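Local coordinates for TerD domain-containing protein (Streptomyces coelicolor A3, PDB 2QZ7) that is of unknown function but is a TerD-family protein, probably related to tellurium resistance proteins, and binds sodium ions, at residues A[38-50]-A[81-95]. Numbering follows the deposited sequence.
Sequences DRPPHHLDIIATT and SRTGQGFGFVEEMTF. With NA (sodium ion), chain D; NA (sodium ion), chain C; EDO (1,2-ethanediol), chain G.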
# COMPACT_ATOMS: atom_id res chain seq x y z
N ASP A 38 -20.27 17.69 -7.59
CA ASP A 38 -21.48 16.93 -7.27
C ASP A 38 -21.31 15.96 -6.07
O ASP A 38 -22.31 15.59 -5.46
CB ASP A 38 -21.90 16.15 -8.54
CG ASP A 38 -23.37 16.37 -8.91
OD1 ASP A 38 -24.24 16.42 -8.01
OD2 ASP A 38 -23.68 16.47 -10.13
N ARG A 39 -20.06 15.59 -5.71
CA ARG A 39 -19.82 14.51 -4.74
C ARG A 39 -18.74 14.77 -3.62
O ARG A 39 -17.72 15.45 -3.86
CB ARG A 39 -19.38 13.23 -5.50
CG ARG A 39 -20.38 12.57 -6.49
CD ARG A 39 -19.70 11.36 -7.19
NE ARG A 39 -19.22 10.34 -6.22
CZ ARG A 39 -18.45 9.28 -6.50
NH1 ARG A 39 -17.98 9.05 -7.73
NH2 ARG A 39 -18.13 8.45 -5.52
N PRO A 40 -18.95 14.16 -2.41
CA PRO A 40 -17.91 14.08 -1.34
C PRO A 40 -16.52 13.62 -1.85
O PRO A 40 -16.46 12.91 -2.85
CB PRO A 40 -18.49 13.03 -0.37
CG PRO A 40 -19.99 13.20 -0.52
CD PRO A 40 -20.22 13.51 -1.99
N PRO A 41 -15.43 14.05 -1.18
CA PRO A 41 -14.05 13.78 -1.61
C PRO A 41 -13.72 12.31 -1.83
O PRO A 41 -14.32 11.41 -1.21
CB PRO A 41 -13.19 14.33 -0.46
CG PRO A 41 -14.15 14.40 0.72
CD PRO A 41 -15.44 14.81 0.09
N HIS A 42 -12.76 12.08 -2.72
CA HIS A 42 -12.17 10.78 -2.90
C HIS A 42 -10.88 10.71 -2.03
O HIS A 42 -9.88 11.36 -2.33
CB HIS A 42 -11.87 10.53 -4.39
CG HIS A 42 -13.09 10.29 -5.22
ND1 HIS A 42 -13.18 10.66 -6.55
CD2 HIS A 42 -14.28 9.73 -4.92
CE1 HIS A 42 -14.36 10.32 -7.03
NE2 HIS A 42 -15.06 9.77 -6.06
N HIS A 43 -10.94 9.94 -0.94
CA HIS A 43 -9.85 9.83 -0.00
C HIS A 43 -9.27 8.41 -0.11
O HIS A 43 -9.93 7.42 0.26
CB HIS A 43 -10.29 10.12 1.43
CG HIS A 43 -9.17 10.08 2.43
ND1 HIS A 43 -9.32 10.46 3.74
CD2 HIS A 43 -7.88 9.65 2.32
CE1 HIS A 43 -8.18 10.31 4.39
NE2 HIS A 43 -7.29 9.80 3.54
N LEU A 44 -8.07 8.35 -0.69
CA LEU A 44 -7.29 7.11 -0.84
C LEU A 44 -6.04 7.24 -0.03
O LEU A 44 -5.49 8.34 0.11
CB LEU A 44 -6.88 6.81 -2.29
CG LEU A 44 -7.93 6.16 -3.21
CD1 LEU A 44 -9.17 7.10 -3.47
CD2 LEU A 44 -7.29 5.73 -4.51
N ASP A 45 -5.63 6.11 0.55
CA ASP A 45 -4.41 6.02 1.36
C ASP A 45 -3.55 4.89 0.91
O ASP A 45 -4.04 3.74 0.76
CB ASP A 45 -4.73 5.75 2.84
CG ASP A 45 -5.30 6.98 3.56
OD1 ASP A 45 -4.99 8.13 3.18
OD2 ASP A 45 -6.08 6.78 4.53
N ILE A 46 -2.26 5.18 0.76
CA ILE A 46 -1.27 4.09 0.76
C ILE A 46 -1.15 3.61 2.20
O ILE A 46 -0.99 4.42 3.14
CB ILE A 46 0.13 4.55 0.29
CG1 ILE A 46 0.09 5.16 -1.15
CG2 ILE A 46 1.13 3.33 0.32
CD1 ILE A 46 1.48 5.85 -1.56
N ILE A 47 -1.19 2.30 2.39
CA ILE A 47 -1.06 1.71 3.73
C ILE A 47 -0.07 0.58 3.63
O ILE A 47 -0.14 -0.21 2.71
CB ILE A 47 -2.44 1.11 4.20
CG1 ILE A 47 -3.54 2.21 4.24
CG2 ILE A 47 -2.27 0.45 5.56
CD1 ILE A 47 -4.97 1.65 4.60
N ALA A 48 0.85 0.47 4.60
CA ALA A 48 1.73 -0.71 4.68
C ALA A 48 1.72 -1.31 6.09
O ALA A 48 1.41 -0.62 7.07
CB ALA A 48 3.19 -0.34 4.31
N THR A 49 2.02 -2.60 6.16
CA THR A 49 2.19 -3.34 7.43
C THR A 49 3.42 -4.15 7.37
O THR A 49 3.82 -4.58 6.30
CB THR A 49 1.01 -4.27 7.69
OG1 THR A 49 0.59 -4.80 6.44
CG2 THR A 49 -0.20 -3.44 8.30
N THR A 50 4.01 -4.37 8.54
CA THR A 50 5.22 -5.16 8.70
C THR A 50 4.83 -6.40 9.53
O THR A 50 3.82 -6.36 10.30
CB THR A 50 6.30 -4.34 9.46
OG1 THR A 50 5.75 -3.88 10.71
CG2 THR A 50 6.69 -3.11 8.65
N SER A 81 -2.53 12.71 0.45
CA SER A 81 -3.68 13.53 0.09
C SER A 81 -4.98 12.92 0.54
O SER A 81 -5.17 11.71 0.45
CB SER A 81 -3.75 13.71 -1.44
OG SER A 81 -4.96 14.36 -1.80
N ARG A 82 -5.89 13.77 0.99
CA ARG A 82 -7.21 13.26 1.39
C ARG A 82 -8.26 13.55 0.36
O ARG A 82 -9.44 13.32 0.57
CB ARG A 82 -7.58 13.59 2.86
CG ARG A 82 -7.89 15.04 3.27
CD ARG A 82 -8.03 15.16 4.85
NE ARG A 82 -6.76 14.71 5.45
CZ ARG A 82 -5.73 15.54 5.73
NH1 ARG A 82 -5.86 16.87 5.53
NH2 ARG A 82 -4.56 15.04 6.19
N THR A 83 -7.82 13.98 -0.83
CA THR A 83 -8.75 14.44 -1.90
C THR A 83 -8.35 14.00 -3.33
O THR A 83 -9.22 13.89 -4.21
CB THR A 83 -8.93 16.00 -1.91
OG1 THR A 83 -7.70 16.63 -2.29
CG2 THR A 83 -9.40 16.55 -0.55
N GLY A 84 -7.06 13.75 -3.57
CA GLY A 84 -6.54 13.64 -4.93
C GLY A 84 -6.66 14.94 -5.76
O GLY A 84 -6.71 14.88 -6.99
N GLN A 85 -6.71 16.10 -5.10
CA GLN A 85 -6.89 17.39 -5.83
C GLN A 85 -5.72 17.72 -6.77
O GLN A 85 -5.92 18.22 -7.92
CB GLN A 85 -7.07 18.53 -4.84
CG GLN A 85 -7.95 19.62 -5.40
CD GLN A 85 -9.40 19.17 -5.58
OE1 GLN A 85 -10.02 19.38 -6.65
NE2 GLN A 85 -9.96 18.56 -4.53
N GLY A 86 -4.51 17.49 -6.29
CA GLY A 86 -3.33 17.71 -7.13
C GLY A 86 -3.19 16.80 -8.36
O GLY A 86 -3.90 15.79 -8.52
N PHE A 87 -2.26 17.18 -9.20
CA PHE A 87 -1.96 16.49 -10.44
C PHE A 87 -0.73 15.58 -10.20
O PHE A 87 0.07 15.81 -9.29
CB PHE A 87 -1.73 17.50 -11.57
CG PHE A 87 -2.96 18.36 -11.90
CD1 PHE A 87 -3.84 17.99 -12.93
CD2 PHE A 87 -3.23 19.55 -11.20
CE1 PHE A 87 -4.97 18.77 -13.24
CE2 PHE A 87 -4.36 20.35 -11.50
CZ PHE A 87 -5.22 19.97 -12.52
N GLY A 88 -0.64 14.52 -11.00
CA GLY A 88 0.39 13.51 -10.84
C GLY A 88 0.27 12.70 -9.57
O GLY A 88 -0.82 12.51 -9.06
N PHE A 89 1.41 12.23 -9.06
CA PHE A 89 1.44 11.42 -7.83
C PHE A 89 1.27 12.26 -6.60
O PHE A 89 2.16 13.02 -6.23
CB PHE A 89 2.73 10.65 -7.78
CG PHE A 89 2.82 9.64 -8.84
CD1 PHE A 89 1.88 8.60 -8.89
CD2 PHE A 89 3.76 9.75 -9.84
CE1 PHE A 89 1.94 7.62 -9.88
CE2 PHE A 89 3.85 8.78 -10.86
CZ PHE A 89 2.92 7.72 -10.89
N VAL A 90 0.10 12.15 -5.99
CA VAL A 90 -0.24 13.01 -4.88
C VAL A 90 0.11 12.41 -3.51
O VAL A 90 -0.05 13.06 -2.48
CB VAL A 90 -1.75 13.40 -4.94
CG1 VAL A 90 -2.04 14.18 -6.23
CG2 VAL A 90 -2.62 12.17 -4.85
N GLU A 91 0.55 11.15 -3.49
CA GLU A 91 0.84 10.51 -2.23
C GLU A 91 2.00 9.56 -2.45
O GLU A 91 2.09 8.93 -3.49
CB GLU A 91 -0.40 9.77 -1.71
CG GLU A 91 -0.20 9.02 -0.35
CD GLU A 91 -1.47 8.95 0.46
OE1 GLU A 91 -2.29 9.91 0.40
OE2 GLU A 91 -1.66 7.96 1.20
N GLU A 92 2.91 9.45 -1.49
CA GLU A 92 4.02 8.53 -1.70
C GLU A 92 4.50 7.97 -0.36
O GLU A 92 4.38 8.62 0.69
CB GLU A 92 5.19 9.26 -2.40
CG GLU A 92 6.02 10.14 -1.48
CD GLU A 92 7.17 9.36 -0.76
OE1 GLU A 92 7.70 8.40 -1.33
OE2 GLU A 92 7.55 9.72 0.36
N MSE A 93 5.06 6.77 -0.42
CA MSE A 93 5.63 6.14 0.75
C MSE A 93 6.97 5.54 0.33
O MSE A 93 7.03 4.73 -0.61
CB MSE A 93 4.69 5.02 1.26
CG MSE A 93 5.17 4.41 2.61
SE MSE A 93 3.99 3.08 3.32
CE MSE A 93 2.57 4.26 3.83
N THR A 94 8.03 5.93 1.03
CA THR A 94 9.38 5.35 0.80
C THR A 94 9.82 4.38 1.91
O THR A 94 9.76 4.71 3.08
CB THR A 94 10.38 6.50 0.64
OG1 THR A 94 9.98 7.32 -0.47
CG2 THR A 94 11.84 6.01 0.43
N PHE A 95 10.35 3.21 1.53
CA PHE A 95 10.83 2.22 2.49
C PHE A 95 12.32 2.05 2.39
O PHE A 95 12.84 1.81 1.29
CB PHE A 95 10.23 0.81 2.25
CG PHE A 95 8.73 0.78 2.12
CD1 PHE A 95 7.97 0.09 3.08
CD2 PHE A 95 8.07 1.42 1.07
CE1 PHE A 95 6.60 0.04 2.98
CE2 PHE A 95 6.67 1.38 0.97
CZ PHE A 95 5.96 0.66 1.93
NA NA D . -4.32 9.80 1.56
NA NA C . -5.07 13.87 -8.57
C1 EDO G . -3.88 17.42 -2.01
O1 EDO G . -3.72 16.56 -3.18
C2 EDO G . -3.09 17.13 -0.71
O2 EDO G . -1.63 17.23 -0.75
O HOH W 1 -12.03 14.08 -4.29
O HOH W 2 -4.29 11.13 3.30
O HOH W 3 -1.63 6.94 3.72
O HOH W 4 -3.50 12.37 -9.27
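I46, A48, M93 and F95 form the apolar centre, where strands 44-50 and 91-95, from different sheets, run nearly parallel (9° between directions), the axes of these two short segments 7.5 Å apart at closest approach. A48 CB lies 3.6 Å from M93 SE, in a selenomethionine, and meets the edge of the F95 ring, near its plane, at CE1. The M93 chain runs extended from the backbone and bends only at its last torsion (chi3 -71°), which lays CE beside I46 CG2 at 3.9 Å. I46 and E91 run alongside each other, pointing opposite ways, with I46 CD1 3.8 Å from E91 CG. V109 and L30 add to the packing around I46.

Outward, E91 stretches across the gap with CG anti to its backbone N, and its carboxylate divides its work. OE2 accepts from I46 N at 2.9 Å, the donor standing 41° out of the carboxylate plane, and a water joins OE2 to I46 O. OE1 accepts from S81 N and also binds a sodium ion. That ion, 2.4 Å from D45 OD1, is further held by L44 O, S81 O and a water, so the close approach of L44 O to S81 O reflects shared coordination. D45 OD1 also accepts from H43 NE2, while OD2 is hydrogen-bonded to H114 NE2. R82 CB sits almost straight above the centre of the H43 ring, 3.6 Å from its centroid: a CH-pi contact. In the loop beyond the ion, S81 OG receives the backbone N-H of T83 and G84, an ST turn and ST motif shaping the loop whose G84 O and G86 O, with W32 O and a water, bind a second sodium ion. The whole is a beta-sandwich interface closed at one end by a metal site, whose carbonyl and carboxylate ligands come from both segments of this TerD domain.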